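Glyoxalase/bleomycin resistance protein/dioxygenase (Nocardioides sp., PDB 4MYM) probably belongs to the vicinal oxygen chelate superfamily of glyoxalases, bleomycin-binding proteins and ring-cleaving dioxygenases, though its own substrate is not established. Local coordinates at residues A[45-53]-A[117-125]; A[58-66]-A[74-82]. All blocks are in the same frame, centred on the assembly; numbering follows the deposited sequence.

Interaction 1 (A[45-53]-A[117-125])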
ATOM      1  N   VAL A  45       1.685  -5.338  15.349  1.00 23.35           N
ATOM      2  CA  VAL A  45       0.605  -6.328  15.343  1.00 24.80           C
ATOM      3  C   VAL A  45      -0.511  -5.901  16.323  1.00 24.82           C
ATOM      4  O   VAL A  45      -1.683  -5.959  15.986  1.00 24.39           O
ATOM      5  CB  VAL A  45       1.123  -7.754  15.680  1.00 25.48           C
ATOM      6  CG1 VAL A  45      -0.019  -8.710  16.015  1.00 25.88           C
ATOM      7  CG2 VAL A  45       1.962  -8.303  14.531  1.00 26.02           C
ATOM      8  N   GLU A  46      -0.130  -5.449  17.510  1.00 25.69           N
ATOM      9  CA  GLU A  46      -1.097  -4.980  18.510  1.00 27.44           C
ATOM     10  C   GLU A  46      -1.979  -3.832  17.980  1.00 25.04           C
ATOM     11  O   GLU A  46      -3.202  -3.835  18.167  1.00 25.24           O
ATOM     12  CB  GLU A  46      -0.345  -4.552  19.778  1.00 30.71           C
ATOM     13  CG  GLU A  46      -1.208  -3.995  20.905  1.00 34.76           C
ATOM     14  CD  GLU A  46      -2.147  -5.024  21.526  1.00 40.67           C
ATOM     15  OE1 GLU A  46      -2.008  -6.248  21.253  1.00 43.36           O
ATOM     16  OE2 GLU A  46      -3.037  -4.598  22.302  1.00 46.10           O
ATOM     17  N   PHE A  47      -1.362  -2.875  17.293  1.00 22.88           N
ATOM     18  CA  PHE A  47      -2.088  -1.732  16.722  1.00 21.51           C
ATOM     19  C   PHE A  47      -3.138  -2.159  15.686  1.00 21.09           C
ATOM     20  O   PHE A  47      -4.315  -1.816  15.804  1.00 20.10           O
ATOM     21  CB  PHE A  47      -1.088  -0.734  16.106  1.00 21.11           C
ATOM     22  CG  PHE A  47      -1.728   0.476  15.472  1.00 21.52           C
ATOM     23  CD1 PHE A  47      -2.164   0.444  14.161  1.00 21.10           C
ATOM     24  CD2 PHE A  47      -1.878   1.665  16.192  1.00 22.53           C
ATOM     25  CE1 PHE A  47      -2.756   1.551  13.572  1.00 21.81           C
ATOM     26  CE2 PHE A  47      -2.465   2.779  15.609  1.00 21.87           C
ATOM     27  CZ  PHE A  47      -2.902   2.724  14.292  1.00 22.53           C
ATOM     28  N   TYR A  48      -2.732  -2.934  14.675  1.00 21.08           N
ATOM     29  CA  TYR A  48      -3.657  -3.237  13.576  1.00 20.96           C
ATOM     30  C   TYR A  48      -4.778  -4.169  13.982  1.00 21.71           C
ATOM     31  O   TYR A  48      -5.894  -4.041  13.466  1.00 21.62           O
ATOM     32  CB  TYR A  48      -2.919  -3.765  12.335  1.00 20.88           C
ATOM     33  CG  TYR A  48      -1.900  -2.761  11.863  1.00 20.56           C
ATOM     34  CD1 TYR A  48      -2.284  -1.620  11.148  1.00 21.31           C
ATOM     35  CD2 TYR A  48      -0.559  -2.911  12.200  1.00 21.00           C
ATOM     36  CE1 TYR A  48      -1.342  -0.675  10.753  1.00 20.76           C
ATOM     37  CE2 TYR A  48       0.385  -1.984  11.812  1.00 21.65           C
ATOM     38  CZ  TYR A  48      -0.006  -0.875  11.101  1.00 20.67           C
ATOM     39  OH  TYR A  48       0.963   0.015  10.740  1.00 22.38           O
ATOM     40  N   THR A  49      -4.480  -5.092  14.899  1.00 22.87           N
ATOM     41  CA  THR A  49      -5.481  -6.018  15.423  1.00 24.22           C
ATOM     42  C   THR A  49      -6.469  -5.320  16.364  1.00 24.55           C
ATOM     43  O   THR A  49      -7.670  -5.317  16.111  1.00 23.72           O
ATOM     44  CB  THR A  49      -4.840  -7.209  16.160  1.00 24.11           C
ATOM     45  OG1 THR A  49      -3.951  -6.735  17.181  1.00 26.02           O
ATOM     46  CG2 THR A  49      -4.058  -8.075  15.183  1.00 24.85           C
ATOM     47  N   THR A  50      -5.968  -4.715  17.435  1.00 26.19           N
ATOM     48  CA  THR A  50      -6.873  -4.171  18.467  1.00 27.17           C
ATOM     49  C   THR A  50      -7.524  -2.842  18.072  1.00 26.95           C
ATOM     50  O   THR A  50      -8.683  -2.605  18.414  1.00 28.20           O
ATOM     51  CB  THR A  50      -6.170  -4.002  19.822  1.00 27.49           C
ATOM     52  OG1 THR A  50      -5.247  -2.919  19.738  1.00 27.21           O
ATOM     53  CG2 THR A  50      -5.443  -5.287  20.216  1.00 28.38           C
ATOM     54  N   LYS A  51      -6.805  -1.986  17.348  1.00 26.33           N
ATOM     55  CA  LYS A  51      -7.343  -0.668  16.980  1.00 26.19           C
ATOM     56  C   LYS A  51      -8.126  -0.694  15.685  1.00 24.64           C
ATOM     57  O   LYS A  51      -9.173  -0.050  15.587  1.00 23.59           O
ATOM     58  CB  LYS A  51      -6.244   0.381  16.855  1.00 28.41           C
ATOM     59  CG  LYS A  51      -5.292   0.464  18.031  1.00 31.24           C
ATOM     60  CD  LYS A  51      -5.974   0.963  19.275  1.00 34.02           C
ATOM     61  CE  LYS A  51      -4.970   1.245  20.388  1.00 36.27           C
ATOM     62  NZ  LYS A  51      -3.945   2.232  19.969  1.00 37.10           N
ATOM     63  N   LEU A  52      -7.619  -1.407  14.675  1.00 22.41           N
ATOM     64  CA  LEU A  52      -8.272  -1.413  13.364  1.00 21.79           C
ATOM     65  C   LEU A  52      -9.011  -2.702  12.991  1.00 22.08           C
ATOM     66  O   LEU A  52      -9.631  -2.747  11.937  1.00 23.24           O
ATOM     67  CB  LEU A  52      -7.260  -1.067  12.263  1.00 21.64           C
ATOM     68  CG  LEU A  52      -6.537   0.265  12.410  1.00 21.81           C
ATOM     69  CD1 LEU A  52      -5.653   0.510  11.201  1.00 22.07           C
ATOM     70  CD2 LEU A  52      -7.556   1.393  12.589  1.00 22.25           C
ATOM     71  N   GLY A  53      -8.933  -3.734  13.830  1.00 21.93           N
ATOM     72  CA  GLY A  53      -9.738  -4.948  13.661  1.00 22.02           C
ATOM     73  C   GLY A  53      -9.240  -5.965  12.656  1.00 21.69           C
ATOM     74  O   GLY A  53     -10.019  -6.800  12.177  1.00 20.97           O
ATOM     75  N   ARG A 117     -15.578   6.251  16.709  1.00 23.50           N
ATOM     76  CA  ARG A 117     -15.285   4.871  17.098  1.00 25.71           C
ATOM     77  C   ARG A 117     -13.775   4.664  17.216  1.00 23.03           C
ATOM     78  O   ARG A 117     -13.289   4.070  18.178  1.00 22.48           O
ATOM     79  CB  ARG A 117     -15.868   3.856  16.088  1.00 29.95           C
ATOM     80  CG  ARG A 117     -17.392   3.820  16.051  1.00 36.05           C
ATOM     81  CD  ARG A 117     -17.961   2.739  15.127  1.00 40.41           C
ATOM     82  NE  ARG A 117     -19.438   2.727  15.133  1.00 47.31           N
ATOM     83  CZ  ARG A 117     -20.218   1.914  15.859  1.00 49.61           C
ATOM     84  NH1 ARG A 117     -19.701   0.994  16.678  1.00 50.55           N
ATOM     85  NH2 ARG A 117     -21.543   2.012  15.763  1.00 49.66           N
ATOM     86  N   LEU A 118     -13.034   5.178  16.241  1.00 20.66           N
ATOM     87  CA  LEU A 118     -11.579   4.998  16.231  1.00 20.91           C
ATOM     88  C   LEU A 118     -10.922   5.783  17.365  1.00 21.38           C
ATOM     89  O   LEU A 118     -10.030   5.285  18.052  1.00 20.27           O
ATOM     90  CB  LEU A 118     -11.004   5.418  14.875  1.00 21.39           C
ATOM     91  CG  LEU A 118     -11.251   4.427  13.727  1.00 22.25           C
ATOM     92  CD1 LEU A 118     -10.825   5.032  12.403  1.00 22.94           C
ATOM     93  CD2 LEU A 118     -10.497   3.130  13.968  1.00 23.49           C
ATOM     94  N   ARG A 119     -11.389   7.003  17.569  1.00 23.22           N
ATOM     95  CA  ARG A 119     -10.851   7.847  18.625  1.00 25.64           C
ATOM     96  C   ARG A 119     -11.058   7.195  19.981  1.00 25.56           C
ATOM     97  O   ARG A 119     -10.169   7.223  20.827  1.00 25.33           O
ATOM     98  CB  ARG A 119     -11.515   9.222  18.579  1.00 28.49           C
ATOM     99  CG  ARG A 119     -10.872  10.217  19.510  1.00 33.02           C
ATOM    100  CD  ARG A 119     -11.199  11.626  19.069  1.00 36.44           C
ATOM    101  NE  ARG A 119     -11.253  12.529  20.213  1.00 42.28           N
ATOM    102  CZ  ARG A 119     -12.348  13.146  20.659  1.00 44.34           C
ATOM    103  NH1 ARG A 119     -13.531  12.986  20.067  1.00 46.83           N
ATOM    104  NH2 ARG A 119     -12.252  13.945  21.713  1.00 48.67           N
ATOM    105  N   ALA A 120     -12.220   6.573  20.162  1.00 25.89           N
ATOM    106  CA  ALA A 120     -12.531   5.823  21.389  1.00 26.94           C
ATOM    107  C   ALA A 120     -11.594   4.631  21.612  1.00 28.00           C
ATOM    108  O   ALA A 120     -11.387   4.203  22.751  1.00 26.15           O
ATOM    109  CB  ALA A 120     -13.991   5.362  21.363  1.00 27.52           C
ATOM    110  N   ARG A 121     -11.014   4.096  20.540  1.00 28.50           N
ATOM    111  CA  ARG A 121     -10.059   2.996  20.672  1.00 29.47           C
ATOM    112  C   ARG A 121      -8.617   3.465  20.803  1.00 27.63           C
ATOM    113  O   ARG A 121      -7.713   2.639  20.846  1.00 26.92           O
ATOM    114  CB  ARG A 121     -10.171   2.030  19.487  1.00 31.13           C
ATOM    115  CG  ARG A 121     -11.518   1.340  19.377  1.00 34.65           C
ATOM    116  CD  ARG A 121     -11.493   0.201  18.361  1.00 37.73           C
ATOM    117  NE  ARG A 121     -12.808   0.035  17.733  1.00 41.21           N
ATOM    118  CZ  ARG A 121     -13.098   0.255  16.447  1.00 42.17           C
ATOM    119  NH1 ARG A 121     -12.160   0.628  15.572  1.00 43.02           N
ATOM    120  NH2 ARG A 121     -14.348   0.073  16.019  1.00 42.79           N
ATOM    121  N   GLY A 122      -8.387   4.772  20.852  1.00 26.68           N
ATOM    122  CA  GLY A 122      -7.038   5.295  21.034  1.00 26.00           C
ATOM    123  C   GLY A 122      -6.324   5.718  19.764  1.00 25.79           C
ATOM    124  O   GLY A 122      -5.131   6.008  19.813  1.00 25.21           O
ATOM    125  N   ILE A 123      -7.031   5.761  18.630  1.00 23.64           N
ATOM    126  CA  ILE A 123      -6.464   6.314  17.405  1.00 22.82           C
ATOM    127  C   ILE A 123      -6.369   7.825  17.577  1.00 23.34           C
ATOM    128  O   ILE A 123      -7.307   8.460  18.062  1.00 22.79           O
ATOM    129  CB  ILE A 123      -7.314   5.981  16.161  1.00 21.93           C
ATOM    130  CG1 ILE A 123      -7.287   4.476  15.871  1.00 22.75           C
ATOM    131  CG2 ILE A 123      -6.833   6.746  14.935  1.00 22.38           C
ATOM    132  CD1 ILE A 123      -5.933   3.918  15.462  1.00 22.68           C
ATOM    133  N   GLU A 124      -5.224   8.382  17.193  1.00 24.15           N
ATOM    134  CA  GLU A 124      -4.956   9.817  17.312  1.00 24.94           C
ATOM    135  C   GLU A 124      -4.981  10.432  15.942  1.00 24.56           C
ATOM    136  O   GLU A 124      -4.207  10.045  15.072  1.00 26.25           O
ATOM    137  CB  GLU A 124      -3.585  10.050  17.946  1.00 26.15           C
ATOM    138  CG  GLU A 124      -3.454   9.432  19.321  1.00 28.70           C
ATOM    139  CD  GLU A 124      -2.132   9.750  19.998  1.00 32.43           C
ATOM    140  OE1 GLU A 124      -1.328  10.510  19.423  1.00 35.81           O
ATOM    141  OE2 GLU A 124      -1.914   9.260  21.129  1.00 35.79           O
ATOM    142  N   PHE A 125      -5.858  11.404  15.743  1.00 22.03           N
ATOM    143  CA  PHE A 125      -6.048  11.989  14.440  1.00 20.64           C
ATOM    144  C   PHE A 125      -5.312  13.307  14.315  1.00 21.33           C
ATOM    145  O   PHE A 125      -5.169  14.041  15.299  1.00 21.00           O
ATOM    146  CB  PHE A 125      -7.535  12.210  14.202  1.00 20.52           C
ATOM    147  CG  PHE A 125      -8.293  10.947  13.984  1.00 19.69           C
ATOM    148  CD1 PHE A 125      -8.842  10.251  15.050  1.00 19.23           C
ATOM    149  CD2 PHE A 125      -8.442  10.439  12.697  1.00 20.26           C
ATOM    150  CE1 PHE A 125      -9.528   9.065  14.838  1.00 19.33           C
ATOM    151  CE2 PHE A 125      -9.141   9.267  12.482  1.00 19.31           C
ATOM    152  CZ  PHE A 125      -9.683   8.582  13.548  1.00 19.67           C
TER

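Interaction 2 (A[58-66]-A[74-82])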
ATOM      1  N   SER A  58      -0.972 -15.235   9.129  1.00 26.85           N
ATOM      2  CA  SER A  58       0.265 -16.004   9.105  1.00 26.56           C
ATOM      3  C   SER A  58       1.392 -15.272   9.802  1.00 26.29           C
ATOM      4  O   SER A  58       1.346 -14.051   9.989  1.00 25.19           O
ATOM      5  CB  SER A  58       0.667 -16.348   7.667  1.00 27.15           C
ATOM      6  OG  SER A  58       1.262 -15.250   7.006  1.00 26.38           O
ATOM      7  N   ARG A  59       2.394 -16.048  10.202  1.00 26.98           N
ATOM      8  CA  ARG A  59       3.601 -15.533  10.830  1.00 27.63           C
ATOM      9  C   ARG A  59       4.852 -16.233  10.322  1.00 27.77           C
ATOM     10  O   ARG A  59       4.851 -17.439  10.139  1.00 27.12           O
ATOM     11  CB  ARG A  59       3.534 -15.768  12.326  1.00 29.13           C
ATOM     12  CG  ARG A  59       2.787 -14.709  13.107  1.00 29.66           C
ATOM     13  CD  ARG A  59       3.059 -14.933  14.578  1.00 30.29           C
ATOM     14  NE  ARG A  59       2.308 -14.038  15.440  1.00 30.53           N
ATOM     15  CZ  ARG A  59       2.727 -12.857  15.876  1.00 30.63           C
ATOM     16  NH1 ARG A  59       3.902 -12.344  15.501  1.00 32.04           N
ATOM     17  NH2 ARG A  59       1.935 -12.166  16.670  1.00 31.66           N
HETATM   18  N   MSE A  60       5.916 -15.470  10.105  1.00 27.44           N
HETATM   19  CA  MSE A  60       7.227 -16.034   9.801  1.00 28.82           C
HETATM   20  C   MSE A  60       8.197 -15.200  10.575  1.00 27.99           C
HETATM   21  O   MSE A  60       7.804 -14.187  11.173  1.00 27.18           O
HETATM   22  CB  MSE A  60       7.486 -16.000   8.294  1.00 30.29           C
HETATM   23  CG  MSE A  60       6.596 -16.963   7.518  1.00 32.82           C
HETATM   24 SE   MSE A  60       7.040 -18.843   7.973  1.00 39.17          SE
HETATM   25  CE  MSE A  60       8.675 -18.957   6.868  1.00 35.99           C
ATOM     26  N   PRO A  61       9.480 -15.604  10.606  1.00 27.81           N
ATOM     27  CA  PRO A  61      10.408 -14.761  11.345  1.00 27.43           C
ATOM     28  C   PRO A  61      10.334 -13.304  10.885  1.00 26.64           C
ATOM     29  O   PRO A  61      10.408 -13.015   9.672  1.00 25.70           O
ATOM     30  CB  PRO A  61      11.773 -15.394  11.043  1.00 28.46           C
ATOM     31  CG  PRO A  61      11.449 -16.837  10.846  1.00 28.05           C
ATOM     32  CD  PRO A  61      10.117 -16.856  10.152  1.00 27.87           C
ATOM     33  N   GLY A  62      10.152 -12.416  11.864  1.00 25.38           N
ATOM     34  CA  GLY A  62       9.993 -10.979  11.659  1.00 25.12           C
ATOM     35  C   GLY A  62       8.866 -10.580  10.725  1.00 24.32           C
ATOM     36  O   GLY A  62       8.890  -9.502  10.146  1.00 23.62           O
ATOM     37  N   PHE A  63       7.854 -11.431  10.609  1.00 23.78           N
ATOM     38  CA  PHE A  63       6.779 -11.197   9.665  1.00 23.24           C
ATOM     39  C   PHE A  63       5.434 -11.634  10.225  1.00 23.06           C
ATOM     40  O   PHE A  63       5.316 -12.671  10.876  1.00 23.24           O
ATOM     41  CB  PHE A  63       7.050 -11.941   8.348  1.00 23.68           C
ATOM     42  CG  PHE A  63       5.976 -11.754   7.315  1.00 21.07           C
ATOM     43  CD1 PHE A  63       6.005 -10.664   6.455  1.00 21.40           C
ATOM     44  CD2 PHE A  63       4.932 -12.658   7.211  1.00 21.14           C
ATOM     45  CE1 PHE A  63       5.006 -10.485   5.504  1.00 21.48           C
ATOM     46  CE2 PHE A  63       3.934 -12.489   6.267  1.00 21.10           C
ATOM     47  CZ  PHE A  63       3.966 -11.399   5.413  1.00 21.03           C
ATOM     48  N   ALA A  64       4.422 -10.825   9.948  1.00 21.75           N
ATOM     49  CA  ALA A  64       3.037 -11.204  10.173  1.00 21.89           C
ATOM     50  C   ALA A  64       2.187 -10.559   9.092  1.00 21.95           C
ATOM     51  O   ALA A  64       2.510  -9.476   8.607  1.00 22.61           O
ATOM     52  CB  ALA A  64       2.579 -10.765  11.554  1.00 21.74           C
ATOM     53  N   ASP A  65       1.127 -11.249   8.675  1.00 22.80           N
ATOM     54  CA  ASP A  65       0.121 -10.636   7.832  1.00 22.19           C
ATOM     55  C   ASP A  65      -1.280 -11.008   8.270  1.00 20.93           C
ATOM     56  O   ASP A  65      -1.480 -11.881   9.130  1.00 20.15           O
ATOM     57  CB  ASP A  65       0.360 -10.930   6.354  1.00 23.55           C
ATOM     58  CG  ASP A  65       0.170 -12.383   5.989  1.00 24.89           C
ATOM     59  OD1 ASP A  65      -0.208 -13.221   6.836  1.00 26.53           O
ATOM     60  OD2 ASP A  65       0.404 -12.675   4.804  1.00 26.72           O
ATOM     61  N   PHE A  66      -2.242 -10.322   7.685  1.00 20.41           N
ATOM     62  CA  PHE A  66      -3.619 -10.383   8.140  1.00 22.02           C
ATOM     63  C   PHE A  66      -4.531 -10.939   7.065  1.00 23.53           C
ATOM     64  O   PHE A  66      -4.160 -11.002   5.885  1.00 24.15           O
ATOM     65  CB  PHE A  66      -4.082  -8.993   8.558  1.00 21.41           C
ATOM     66  CG  PHE A  66      -3.207  -8.362   9.595  1.00 20.52           C
ATOM     67  CD1 PHE A  66      -3.175  -8.860  10.880  1.00 20.60           C
ATOM     68  CD2 PHE A  66      -2.412  -7.274   9.282  1.00 20.77           C
ATOM     69  CE1 PHE A  66      -2.371  -8.289  11.850  1.00 20.31           C
ATOM     70  CE2 PHE A  66      -1.597  -6.697  10.240  1.00 20.65           C
ATOM     71  CZ  PHE A  66      -1.570  -7.208  11.530  1.00 20.79           C
ATOM     72  N   ALA A  74       0.337  -6.579   5.490  1.00 16.79           N
ATOM     73  CA  ALA A  74       1.447  -7.332   6.057  1.00 16.73           C
ATOM     74  C   ALA A  74       2.453  -6.414   6.763  1.00 16.66           C
ATOM     75  O   ALA A  74       2.486  -5.198   6.533  1.00 15.69           O
ATOM     76  CB  ALA A  74       2.140  -8.136   4.960  1.00 16.95           C
ATOM     77  N   LEU A  75       3.243  -7.008   7.650  1.00 17.06           N
ATOM     78  CA  LEU A  75       4.288  -6.293   8.372  1.00 17.91           C
ATOM     79  C   LEU A  75       5.565  -7.107   8.330  1.00 17.96           C
ATOM     80  O   LEU A  75       5.545  -8.300   8.592  1.00 18.78           O
ATOM     81  CB  LEU A  75       3.883  -6.093   9.832  1.00 19.10           C
ATOM     82  CG  LEU A  75       2.455  -5.608  10.109  1.00 20.13           C
ATOM     83  CD1 LEU A  75       2.106  -5.823  11.582  1.00 20.86           C
ATOM     84  CD2 LEU A  75       2.302  -4.153   9.714  1.00 20.59           C
ATOM     85  N   TRP A  76       6.680  -6.446   8.076  1.00 18.84           N
ATOM     86  CA  TRP A  76       7.957  -7.136   7.943  1.00 19.57           C
ATOM     87  C   TRP A  76       9.048  -6.275   8.575  1.00 19.26           C
ATOM     88  O   TRP A  76       9.211  -5.106   8.223  1.00 19.21           O
ATOM     89  CB  TRP A  76       8.250  -7.376   6.461  1.00 19.58           C
ATOM     90  CG  TRP A  76       9.262  -8.454   6.155  1.00 20.56           C
ATOM     91  CD1 TRP A  76       9.990  -9.208   7.037  1.00 21.94           C
ATOM     92  CD2 TRP A  76       9.656  -8.874   4.854  1.00 21.34           C
ATOM     93  NE1 TRP A  76      10.816 -10.082   6.347  1.00 21.27           N
ATOM     94  CE2 TRP A  76      10.629  -9.887   5.008  1.00 21.62           C
ATOM     95  CE3 TRP A  76       9.273  -8.498   3.568  1.00 21.25           C
ATOM     96  CZ2 TRP A  76      11.217 -10.526   3.919  1.00 21.46           C
ATOM     97  CZ3 TRP A  76       9.870  -9.134   2.485  1.00 22.42           C
ATOM     98  CH2 TRP A  76      10.829 -10.138   2.677  1.00 21.61           C
ATOM     99  N   ASP A  77       9.773  -6.860   9.521  1.00 20.31           N
ATOM    100  CA  ASP A  77      10.833  -6.160  10.227  1.00 22.01           C
ATOM    101  C   ASP A  77      11.922  -5.689   9.276  1.00 21.87           C
ATOM    102  O   ASP A  77      12.392  -6.474   8.440  1.00 20.54           O
ATOM    103  CB  ASP A  77      11.468  -7.086  11.265  1.00 24.06           C
ATOM    104  CG  ASP A  77      12.573  -6.397  12.033  1.00 26.31           C
ATOM    105  OD1 ASP A  77      12.245  -5.590  12.929  1.00 27.27           O
ATOM    106  OD2 ASP A  77      13.752  -6.636  11.710  1.00 27.10           O
ATOM    107  N   ALA A  78      12.332  -4.423   9.425  1.00 21.22           N
ATOM    108  CA  ALA A  78      13.330  -3.797   8.552  1.00 22.61           C
ATOM    109  C   ALA A  78      14.685  -4.523   8.556  1.00 23.12           C
ATOM    110  O   ALA A  78      15.311  -4.679   7.506  1.00 22.20           O
ATOM    111  CB  ALA A  78      13.536  -2.332   8.944  1.00 22.54           C
ATOM    112  N   GLN A  79      15.145  -4.922   9.736  1.00 24.40           N
ATOM    113  CA  GLN A  79      16.434  -5.621   9.850  1.00 26.43           C
ATOM    114  C   GLN A  79      16.407  -6.952   9.091  1.00 25.39           C
ATOM    115  O   GLN A  79      17.336  -7.256   8.331  1.00 24.20           O
ATOM    116  CB  GLN A  79      16.802  -5.849  11.319  1.00 30.27           C
ATOM    117  CG  GLN A  79      18.216  -6.375  11.539  1.00 34.21           C
ATOM    118  CD  GLN A  79      18.666  -6.305  13.001  1.00 38.03           C
ATOM    119  OE1 GLN A  79      18.225  -5.443  13.771  1.00 42.60           O
ATOM    120  NE2 GLN A  79      19.560  -7.209  13.382  1.00 39.53           N
ATOM    121  N   LEU A  80      15.334  -7.720   9.277  1.00 24.11           N
ATOM    122  CA  LEU A  80      15.157  -8.980   8.536  1.00 25.49           C
ATOM    123  C   LEU A  80      15.107  -8.823   7.018  1.00 23.11           C
ATOM    124  O   LEU A  80      15.684  -9.645   6.286  1.00 21.99           O
ATOM    125  CB  LEU A  80      13.919  -9.753   9.010  1.00 28.37           C
ATOM    126  CG  LEU A  80      14.165 -10.929   9.965  1.00 31.66           C
ATOM    127  CD1 LEU A  80      12.902 -11.745  10.077  1.00 32.57           C
ATOM    128  CD2 LEU A  80      15.302 -11.842   9.520  1.00 31.84           C
ATOM    129  N   ILE A  81      14.422  -7.785   6.540  1.00 21.08           N
ATOM    130  CA  ILE A  81      14.410  -7.474   5.108  1.00 20.31           C
ATOM    131  C   ILE A  81      15.842  -7.270   4.609  1.00 21.17           C
ATOM    132  O   ILE A  81      16.246  -7.861   3.606  1.00 20.62           O
ATOM    133  CB  ILE A  81      13.590  -6.209   4.793  1.00 18.99           C
ATOM    134  CG1 ILE A  81      12.097  -6.454   5.081  1.00 18.90           C
ATOM    135  CG2 ILE A  81      13.769  -5.788   3.332  1.00 18.71           C
ATOM    136  CD1 ILE A  81      11.277  -5.180   5.114  1.00 18.98           C
ATOM    137  N   ARG A  82      16.607  -6.438   5.313  1.00 21.32           N
ATOM    138  CA  ARG A  82      17.998  -6.173   4.920  1.00 22.86           C
ATOM    139  C   ARG A  82      18.795  -7.475   4.880  1.00 23.37           C
ATOM    140  O   ARG A  82      19.453  -7.771   3.883  1.00 23.43           O
ATOM    141  CB  ARG A  82      18.670  -5.140   5.848  1.00 24.32           C
ATOM    142  CG  ARG A  82      18.290  -3.688   5.552  1.00 26.45           C
ATOM    143  CD  ARG A  82      19.198  -2.651   6.222  1.00 28.03           C
ATOM    144  NE  ARG A  82      19.213  -2.801   7.678  1.00 30.79           N
ATOM    145  CZ  ARG A  82      18.227  -2.430   8.507  1.00 34.16           C
ATOM    146  NH1 ARG A  82      17.105  -1.873   8.040  1.00 32.44           N
ATOM    147  NH2 ARG A  82      18.355  -2.632   9.825  1.00 33.12           N
TER

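Interaction 1 (A[45-53]-A[117-125])
K51 and R121 meet where helices 41-51 and 108-120 of a vicinal oxygen chelate fold turn their C-terminal ends toward each other. One hydrogen bond joins the segments: R121 NH1 donates to K51 O at 3.1 Å. The guanidinium nitrogen comes at the carbonyl almost head-on (C=O...N 161°), but the hydrogen bond is bent at the hydrogen, and the oxygen sits 24° out of the guanidinium plane. R121 also packs on V26 of the second subunit.

Backbone bonds shape the turn behind it. G122, with positive phi, closes a Schellman motif: I123 N bonds back to L118 O and G122 N to R119 O. The helix ends there, and the chain leaves it in an extended conformation at I123.

Much of the apolar contact gathers round I123 CD1. This methyl lies obliquely against the F47 ring, 3.5 Å from CZ, and reaches the aliphatic root of K51 at CB, 3.8 Å away. The F47 ring is placed there by CG lying anti to the backbone N (chi1 179°). L52, L118 and I123 all rest on F141 of strand 136-142. In a second, separate contact L52 CD2 meets L118 CD2 at 3.7 Å, and the same L118 CD2 stands 3.8 Å from K51 O.

Interaction 2 (A[58-66]-A[74-82])
The F63 ring drives its edge into the face of W76, a T-shaped (edge-to-face) stack within the antiparallel hairpin formed by strands 63-66 and 72-77, where the two residues are a non-hydrogen-bonded pair. The planes stand at 89° and F63 CD1 comes within 3.9 Å of W76 CG; I81 CG1 lies against the other indole face, so W76 is sandwiched. With CG anti to the backbone N (chi1 180°), the F63 ring leans back over A74, leaving its CD1 edge to W76. Its CE1 and CZ corner lies obliquely against the small A74, with CE1 3.7 Å from A74 CB. D65 CB, beside F63 on the same face, packs on A74 CB at 3.6 Å. A bound buffer molecule, probably from the crystallisation liquor, lies next to the F63 side chain.

On the opposite face the small A64 pairs with the bulky L75, whose CD1 lies obliquely against F66 CZ at 3.9 Å. Between the faces, A64 and L75, a hydrogen-bonded pair, exchange two backbone bonds, L75 N to A64 O being the shorter at 2.7 Å. Toward the type II turn from M60 to F63, D77 N donates to G62 O at 2.9 Å; that oxygen also lies at the indole edge, 3.3 Å from W76 CD1. Glycine at 62 presents only backbone to D77 CB and to the methyl end of L80, whose CD1 also meets P61 CB. D77 N-caps helix 78-85, OD2 taking the L80 N-H with its anti lone pair.

The hairpin is flanked by strand 56-60, where S58 OG donates to D65 OD1, and by strand 33-38, touched by A74, L75 and W76. Helix 41-51 packs on F66 and L75, while the second subunit supplies K159 to D65 OD2 as a salt bridge and W134 edge-to-face with W76.

In the fold
Interaction 2 is nested along the chain within the loop closed by interaction 1, and their centres are 20 Å apart. Helix 41-51 bridges them. Its C-terminal end takes part in interaction 1, while Y48 and T49 lean on F66, and V45 and Y48 on L75, residues of the hairpin in interaction 2. That hairpin belongs to the four-stranded sheet containing strands 33-38 and 56-60; interaction 1 instead packs on strands 136-142 and 147-154 of the other sheet. Both contacts touch the second subunit, interaction 1 through R121 and interaction 2 more extensively; the helix thus ties one βαβββ half of the chain to the other.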